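Local atomic coordinates of Rho-related gtp-binding protein RHOD (Homo sapiens, PDB entry 2J1L), a protein that belongs to the Rho branch of the Ras family of small guanine-nucleotide-binding proteins, modelled here with guanosine-5'-diphosphate and a magnesium ion. Residues N123-N126 with R127-E131; H193-V196 with H197-F200; F200-A203 with A204-L208. All blocks are in the same frame, centred on the assembly; numbering follows the deposited sequence.

Contact 1 of 3, residues N123-N126 with R127-E131; sequences NIFN and RWYPE
N123 O gathers two backbone N-H groups of the following turn. W128 N lies 2.9 Å from N123 O, almost in line with the C=O bond, and R127 N lies 3.1 Å from N123 O, above the carbonyl plane. One residue further on, Y129 N bonds to I124 O at 2.7 Å. The bonds of W128 and Y129 span five residues rather than four, so helix 118-135 widens here into a pi-type turn. P130 has no N-H to give; its CD packs against F125 O at 3.4 Å, and the helix kinks at this point.

The tight side is centred on the indole. With CG beside the backbone N (chi1 -57°), the ring of W128 is folded back along the preceding turn, and its CD1 comes within 3.0 Å of N123 O. I124 meets the same ring atom, CD1 to CD1 at 4.1 Å, the two side chains crossing at about a right angle. On one face of the indole rests R127 CG, 3.8 Å above the plane and over its centre; the arginine chain is bent at chi2 (82°). N123 ND2 and W128 NE1 both donate to D42, ND2 to OD2 and NE1 to OD1, so each carboxylate oxygen has its own donor.

The other side is looser and more open to solvent. F125 CE1 and Y129 CD2 approach only to 4.5 Å, and F125, N126 and P130 are exposed. This side is not bare, however: V180 touches both aromatic side chains, and F125 also leans on M176 and S179.

The turn belongs to the crossover helix of a beta-alpha-beta unit, between strands 106-114 and 141-146, and its two hydrogen bonds to D42 are consistent with positioning a residue of the guanosine-5'-diphosphate pocket in this Ras-like fold.

Contact 2 of 3, residues H193-V196 with H197-F200; sequences HDNV and HAVF
N195, at the N-cap position of helix 196-209, meets the first turn through both its side chain and its carbonyl. Its OD1 touches A198 CB at 3.3 Å, a polar-apolar contact and not a capping bond. The amide is instead tied to the strand side, where ND2 donates to E187 O. The positive phi of N195 (73°) marks the bend by which the chain enters the helix. N195 O accepts from V199 N at 3.2 Å, the donor tilted 31° from the carbonyl plane. V199 also covers this oxygen with a methyl: CG2, which lies beside its own backbone N, reaches N195 O at 3.2 Å.

V196 follows as the first helical residue. Its carbonyl receives a weak hydrogen bond from F200 N, with N to O 3.4 Å. The phenyl ring of F200 presents its edge to the same oxygen, V196 O lying near the ring plane and 3.3 Å from CD2. V199 CB also comes to 3.4 Å from V196 O. On the side chain, V196 CG1 meets F200 CE2 at 4.3 Å, joining two buried residues one turn apart.

Around this first turn, V196 packs on V53 and F54 of helix 47-55, while the H197 ring meets F54 edge-to-face. V199 touches C188 and L110 of strand 106-114, and F200 reaches both L50 and L110, so the helix start packs beside helix 47-55 and against the central sheet.

Contact 3 of 3, residues F200-A203 with A204-L208; sequences FQEA and AEVAL
The carboxylates of E202 and E205 are the flat groups that meet here, E202 OE2 lying 3.7 Å from E205 OE1 with the two planes 65° apart. Neither is stacked on the other. The second oxygen of E202, OE1, touches V206 CG2 at 3.8 Å; a bend at chi2 (-66°) brings the glutamate end back toward the following turn. Another flat group, the phenyl ring of F200, does not meet 204-208 and stacks instead on the ring of F54, with L84 and I86 of strand 80-88 also touching it.

Beneath the side chains the helix is regular. Four successive bonds link each residue to the one four places on: A204 to F200, E205 to Q201, V206 to E202 and A207 to A203. The straightest is V206 N to E202 O, at 2.8 Å and an N-H...O angle of 174°; A204 N to F200 O measures 3.0 Å. V206 CG2, lying beside its backbone N, is also 3.2 Å from E202 O and covers part of that oxygen. The small methyls of A204 and A207 fit close to the previous turn, A204 CB being 3.5 Å from F200 O and A207 CB 3.5 Å from A203 O.

Outward the partners differ by side: A204 and E205 touch V77, A207 touches V35, and V206 packs on P140 and V183. The helix is thus amphipathic. A203, A204, A207 and V206 are buried, whereas the two neighbouring acids would be expected to repel each other, which may raise the affinity of one of them for a proton; what holds these turns together is the backbone bonding and the apolar face.

How the contacts relate
Contact 2 runs from the loop into the first turn of helix 196-209 and contact 3 continues it; their centres lie 12 Å apart and they share F200: its ring packs back on the turn of contact 2, while its carbonyl starts the bonding of contact 3. Contact 1 lies on helix 118-135, on the opposite side of the chain's centre from contact 2, their centres 24 Å apart and their nearest atoms about 13 Å. Guanosine-5'-diphosphate is about 7 Å from the side chain of V196, about 9 Å from W128 and about 11 Å from F200. Contact 1 reaches the nucleotide pocket through D42; contact 3 touches edge strand 69-77 and strand 34-41.

Contact 1 of 3, residues N123-N126 with R127-E131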
loop_
_atom_site.group_PDB
_atom_site.type_symbol
_atom_site.label_atom_id
_atom_site.label_comp_id
_atom_site.label_asym_id
_atom_site.label_seq_id
_atom_site.Cartn_x
_atom_site.Cartn_y
_atom_site.Cartn_z
ATOM N N ASN A 123 -11.791 -3.500 4.757
ATOM C CA ASN A 123 -11.084 -3.127 5.973
ATOM C C ASN A 123 -10.226 -1.862 5.870
ATOM O O ASN A 123 -9.810 -1.297 6.895
ATOM C CB ASN A 123 -10.216 -4.285 6.453
ATOM C CG ASN A 123 -10.989 -5.307 7.232
ATOM O OD1 ASN A 123 -12.096 -5.046 7.708
ATOM N ND2 ASN A 123 -10.403 -6.493 7.380
ATOM N N ILE A 124 -9.951 -1.416 4.652
ATOM C CA ILE A 124 -9.265 -0.156 4.479
ATOM C C ILE A 124 -10.175 0.883 5.100
ATOM O O ILE A 124 -9.759 1.651 5.956
ATOM C CB ILE A 124 -8.992 0.160 2.994
ATOM C CG1 ILE A 124 -8.071 -0.888 2.364
ATOM C CG2 ILE A 124 -8.314 1.483 2.850
ATOM C CD1 ILE A 124 -6.738 -1.080 3.098
ATOM N N PHE A 125 -11.436 0.850 4.705
ATOM C CA PHE A 125 -12.431 1.782 5.190
ATOM C C PHE A 125 -12.937 1.445 6.605
ATOM O O PHE A 125 -13.072 2.339 7.426
ATOM C CB PHE A 125 -13.597 1.801 4.204
ATOM C CG PHE A 125 -14.568 2.909 4.428
ATOM C CD1 PHE A 125 -14.361 4.149 3.855
ATOM C CD2 PHE A 125 -15.718 2.705 5.180
ATOM C CE1 PHE A 125 -15.255 5.172 4.038
ATOM C CE2 PHE A 125 -16.624 3.729 5.371
ATOM C CZ PHE A 125 -16.396 4.967 4.803
ATOM N N ASN A 126 -13.238 0.179 6.895
ATOM C CA ASN A 126 -13.924 -0.150 8.162
ATOM C C ASN A 126 -13.009 -0.174 9.374
ATOM O O ASN A 126 -13.481 -0.033 10.492
ATOM C CB ASN A 126 -14.652 -1.509 8.090
ATOM C CG ASN A 126 -15.700 -1.556 7.007
ATOM O OD1 ASN A 126 -16.211 -0.534 6.602
ATOM N ND2 ASN A 126 -16.012 -2.748 6.520
ATOM N N ARG A 127 -11.716 -0.365 9.153
ATOM C CA ARG A 127 -10.785 -0.710 10.221
ATOM C C ARG A 127 -9.505 0.158 10.196
ATOM O O ARG A 127 -9.088 0.644 11.260
ATOM C CB ARG A 127 -10.507 -2.226 10.149
ATOM C CG ARG A 127 -9.088 -2.742 10.476
ATOM C CD ARG A 127 -8.842 -2.897 11.977
ATOM N NE ARG A 127 -7.503 -3.434 12.295
ATOM C CZ ARG A 127 -7.079 -3.708 13.533
ATOM N NH1 ARG A 127 -7.879 -3.513 14.571
ATOM N NH2 ARG A 127 -5.853 -4.183 13.744
ATOM N N TRP A 128 -8.913 0.390 9.014
ATOM C CA TRP A 128 -7.637 1.146 8.909
ATOM C C TRP A 128 -7.767 2.672 8.779
ATOM O O TRP A 128 -6.961 3.396 9.363
ATOM C CB TRP A 128 -6.739 0.603 7.788
ATOM C CG TRP A 128 -6.420 -0.860 7.957
ATOM C CD1 TRP A 128 -6.840 -1.878 7.160
ATOM C CD2 TRP A 128 -5.665 -1.471 9.020
ATOM N NE1 TRP A 128 -6.404 -3.088 7.654
ATOM C CE2 TRP A 128 -5.668 -2.870 8.785
ATOM C CE3 TRP A 128 -4.982 -0.977 10.142
ATOM C CZ2 TRP A 128 -5.004 -3.778 9.619
ATOM C CZ3 TRP A 128 -4.324 -1.886 10.983
ATOM C CH2 TRP A 128 -4.343 -3.269 10.715
ATOM N N TYR A 129 -8.746 3.162 8.017
ATOM C CA TYR A 129 -9.027 4.603 7.954
ATOM C C TYR A 129 -9.303 5.190 9.340
ATOM O O TYR A 129 -8.702 6.197 9.702
ATOM C CB TYR A 129 -10.218 4.875 7.032
ATOM C CG TYR A 129 -10.739 6.314 6.962
ATOM C CD1 TYR A 129 -9.862 7.401 6.857
ATOM C CD2 TYR A 129 -12.111 6.577 6.914
ATOM C CE1 TYR A 129 -10.333 8.721 6.750
ATOM C CE2 TYR A 129 -12.601 7.901 6.807
ATOM C CZ TYR A 129 -11.701 8.966 6.718
ATOM O OH TYR A 129 -12.158 10.267 6.605
ATOM N N PRO A 130 -10.199 4.567 10.126
ATOM C CA PRO A 130 -10.464 5.146 11.447
ATOM C C PRO A 130 -9.207 5.170 12.313
ATOM O O PRO A 130 -8.872 6.217 12.867
ATOM C CB PRO A 130 -11.523 4.210 12.055
ATOM C CG PRO A 130 -12.078 3.432 10.934
ATOM C CD PRO A 130 -10.983 3.342 9.897
ATOM N N GLU A 131 -8.528 4.023 12.416
ATOM C CA GLU A 131 -7.261 3.911 13.146
ATOM C C GLU A 131 -6.290 5.018 12.733
ATOM O O GLU A 131 -5.743 5.720 13.579
ATOM C CB GLU A 131 -6.605 2.536 12.902
ATOM C CG GLU A 131 -7.277 1.357 13.616
#

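Contact 2 of 3, residues H193-V196 with H197-F200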
loop_
_atom_site.group_PDB
_atom_site.type_symbol
_atom_site.label_atom_id
_atom_site.label_comp_id
_atom_site.label_asym_id
_atom_site.label_seq_id
_atom_site.Cartn_x
_atom_site.Cartn_y
_atom_site.Cartn_z
ATOM N N HIS A 193 7.132 -7.859 -10.386
ATOM C CA HIS A 193 7.843 -6.588 -10.203
ATOM C C HIS A 193 7.188 -5.477 -11.024
ATOM O O HIS A 193 7.857 -4.730 -11.731
ATOM C CB HIS A 193 9.312 -6.699 -10.626
ATOM C CG HIS A 193 10.113 -7.713 -9.862
ATOM N ND1 HIS A 193 9.636 -8.972 -9.553
ATOM C CD2 HIS A 193 11.391 -7.670 -9.403
ATOM C CE1 HIS A 193 10.573 -9.648 -8.906
ATOM N NE2 HIS A 193 11.647 -8.883 -8.807
ATOM N N ASP A 194 5.873 -5.378 -10.937
ATOM C CA ASP A 194 5.128 -4.425 -11.743
ATOM C C ASP A 194 4.719 -3.224 -10.888
ATOM O O ASP A 194 3.891 -3.335 -9.996
ATOM C CB ASP A 194 3.904 -5.128 -12.352
ATOM C CG ASP A 194 3.047 -4.210 -13.224
ATOM O OD1 ASP A 194 3.518 -3.131 -13.649
ATOM O OD2 ASP A 194 1.885 -4.593 -13.497
ATOM N N ASN A 195 5.352 -2.090 -11.148
ATOM C CA ASN A 195 4.967 -0.811 -10.579
ATOM C C ASN A 195 5.291 -0.641 -9.097
ATOM O O ASN A 195 4.763 0.249 -8.432
ATOM C CB ASN A 195 3.486 -0.571 -10.797
ATOM C CG ASN A 195 3.165 0.885 -10.899
ATOM O OD1 ASN A 195 3.830 1.615 -11.650
ATOM N ND2 ASN A 195 2.161 1.339 -10.145
ATOM N N VAL A 196 6.187 -1.473 -8.591
ATOM C CA VAL A 196 6.515 -1.490 -7.172
ATOM C C VAL A 196 7.390 -0.291 -6.764
ATOM O O VAL A 196 7.102 0.382 -5.762
ATOM C CB VAL A 196 7.162 -2.840 -6.791
ATOM C CG1 VAL A 196 7.747 -2.787 -5.382
ATOM C CG2 VAL A 196 6.096 -3.959 -6.924
ATOM N N HIS A 197 8.428 -0.010 -7.540
ATOM C CA HIS A 197 9.235 1.186 -7.322
ATOM C C HIS A 197 8.434 2.459 -7.449
ATOM O O HIS A 197 8.711 3.430 -6.735
ATOM C CB HIS A 197 10.381 1.290 -8.339
ATOM C CG HIS A 197 11.484 0.325 -8.096
ATOM N ND1 HIS A 197 12.614 0.664 -7.381
ATOM C CD2 HIS A 197 11.635 -0.971 -8.467
ATOM C CE1 HIS A 197 13.423 -0.385 -7.334
ATOM N NE2 HIS A 197 12.854 -1.386 -7.993
ATOM N N ALA A 198 7.500 2.488 -8.395
ATOM C CA ALA A 198 6.642 3.651 -8.550
ATOM C C ALA A 198 5.883 3.888 -7.259
ATOM O O ALA A 198 5.793 5.019 -6.812
ATOM C CB ALA A 198 5.672 3.491 -9.720
ATOM N N VAL A 199 5.381 2.834 -6.627
ATOM C CA VAL A 199 4.682 3.033 -5.365
ATOM C C VAL A 199 5.556 3.776 -4.362
ATOM O O VAL A 199 5.110 4.721 -3.726
ATOM C CB VAL A 199 4.186 1.719 -4.716
ATOM C CG1 VAL A 199 3.508 2.022 -3.412
ATOM C CG2 VAL A 199 3.235 0.960 -5.659
ATOM N N PHE A 200 6.800 3.367 -4.214
ATOM C CA PHE A 200 7.623 3.964 -3.180
ATOM C C PHE A 200 8.182 5.324 -3.590
ATOM O O PHE A 200 8.553 6.109 -2.739
ATOM C CB PHE A 200 8.726 3.011 -2.751
ATOM C CG PHE A 200 8.219 1.854 -1.951
ATOM C CD1 PHE A 200 8.021 1.973 -0.573
ATOM C CD2 PHE A 200 7.905 0.646 -2.561
ATOM C CE1 PHE A 200 7.551 0.932 0.154
ATOM C CE2 PHE A 200 7.432 -0.408 -1.807
ATOM C CZ PHE A 200 7.241 -0.254 -0.455
#

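Contact 3 of 3, residues F200-A203 with A204-L208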
loop_
_atom_site.group_PDB
_atom_site.type_symbol
_atom_site.label_atom_id
_atom_site.label_comp_id
_atom_site.label_asym_id
_atom_site.label_seq_id
_atom_site.Cartn_x
_atom_site.Cartn_y
_atom_site.Cartn_z
ATOM N N PHE A 200 6.800 3.367 -4.214
ATOM C CA PHE A 200 7.623 3.964 -3.180
ATOM C C PHE A 200 8.182 5.324 -3.590
ATOM O O PHE A 200 8.553 6.109 -2.739
ATOM C CB PHE A 200 8.726 3.011 -2.751
ATOM C CG PHE A 200 8.219 1.854 -1.951
ATOM C CD1 PHE A 200 8.021 1.973 -0.573
ATOM C CD2 PHE A 200 7.905 0.646 -2.561
ATOM C CE1 PHE A 200 7.551 0.932 0.154
ATOM C CE2 PHE A 200 7.432 -0.408 -1.807
ATOM C CZ PHE A 200 7.241 -0.254 -0.455
ATOM N N GLN A 201 8.230 5.601 -4.884
ATOM C CA GLN A 201 8.604 6.920 -5.366
ATOM C C GLN A 201 7.492 7.936 -5.156
ATOM O O GLN A 201 7.758 9.069 -4.767
ATOM C CB GLN A 201 8.952 6.872 -6.857
ATOM C CG GLN A 201 10.396 6.556 -7.120
ATOM C CD GLN A 201 10.716 6.596 -8.576
ATOM O OE1 GLN A 201 11.383 7.521 -9.039
ATOM N NE2 GLN A 201 10.239 5.606 -9.325
ATOM N N GLU A 202 6.259 7.549 -5.458
ATOM C CA GLU A 202 5.106 8.377 -5.118
ATOM C C GLU A 202 5.061 8.619 -3.626
ATOM O O GLU A 202 4.904 9.744 -3.176
ATOM C CB GLU A 202 3.806 7.711 -5.535
ATOM C CG GLU A 202 3.213 8.326 -6.794
ATOM C CD GLU A 202 2.772 9.771 -6.577
ATOM O OE1 GLU A 202 1.723 9.996 -5.921
ATOM O OE2 GLU A 202 3.487 10.678 -7.065
ATOM N N ALA A 203 5.202 7.543 -2.867
ATOM C CA ALA A 203 5.287 7.621 -1.419
ATOM C C ALA A 203 6.268 8.739 -0.998
ATOM O O ALA A 203 5.899 9.672 -0.276
ATOM C CB ALA A 203 5.715 6.265 -0.863
ATOM N N ALA A 204 7.504 8.658 -1.484
ATOM C CA ALA A 204 8.525 9.666 -1.201
ATOM C C ALA A 204 8.095 11.079 -1.603
ATOM O O ALA A 204 8.222 12.006 -0.823
ATOM C CB ALA A 204 9.815 9.295 -1.909
ATOM N N GLU A 205 7.601 11.234 -2.826
ATOM C CA GLU A 205 7.184 12.544 -3.320
ATOM C C GLU A 205 6.104 13.105 -2.393
ATOM O O GLU A 205 6.215 14.230 -1.888
ATOM C CB GLU A 205 6.704 12.467 -4.790
ATOM C CG GLU A 205 7.857 12.615 -5.819
ATOM C CD GLU A 205 7.542 12.125 -7.267
ATOM O OE1 GLU A 205 7.109 10.963 -7.462
ATOM O OE2 GLU A 205 7.784 12.902 -8.225
ATOM N N VAL A 206 5.088 12.293 -2.127
ATOM C CA VAL A 206 4.020 12.690 -1.218
ATOM C C VAL A 206 4.543 13.091 0.182
ATOM O O VAL A 206 4.182 14.155 0.687
ATOM C CB VAL A 206 2.960 11.591 -1.116
ATOM C CG1 VAL A 206 1.951 11.911 -0.018
ATOM C CG2 VAL A 206 2.269 11.433 -2.468
ATOM N N ALA A 207 5.400 12.271 0.791
ATOM C CA ALA A 207 5.888 12.559 2.146
ATOM C C ALA A 207 6.627 13.896 2.216
ATOM O O ALA A 207 6.404 14.698 3.126
ATOM C CB ALA A 207 6.784 11.442 2.633
ATOM N N LEU A 208 7.493 14.130 1.238
ATOM C CA LEU A 208 8.277 15.354 1.177
ATOM C C LEU A 208 7.431 16.583 0.830
ATOM O O LEU A 208 7.694 17.673 1.332
ATOM C CB LEU A 208 9.444 15.180 0.197
ATOM C CG LEU A 208 10.486 14.174 0.717
ATOM C CD1 LEU A 208 11.352 13.610 -0.402
ATOM C CD2 LEU A 208 11.356 14.811 1.788
#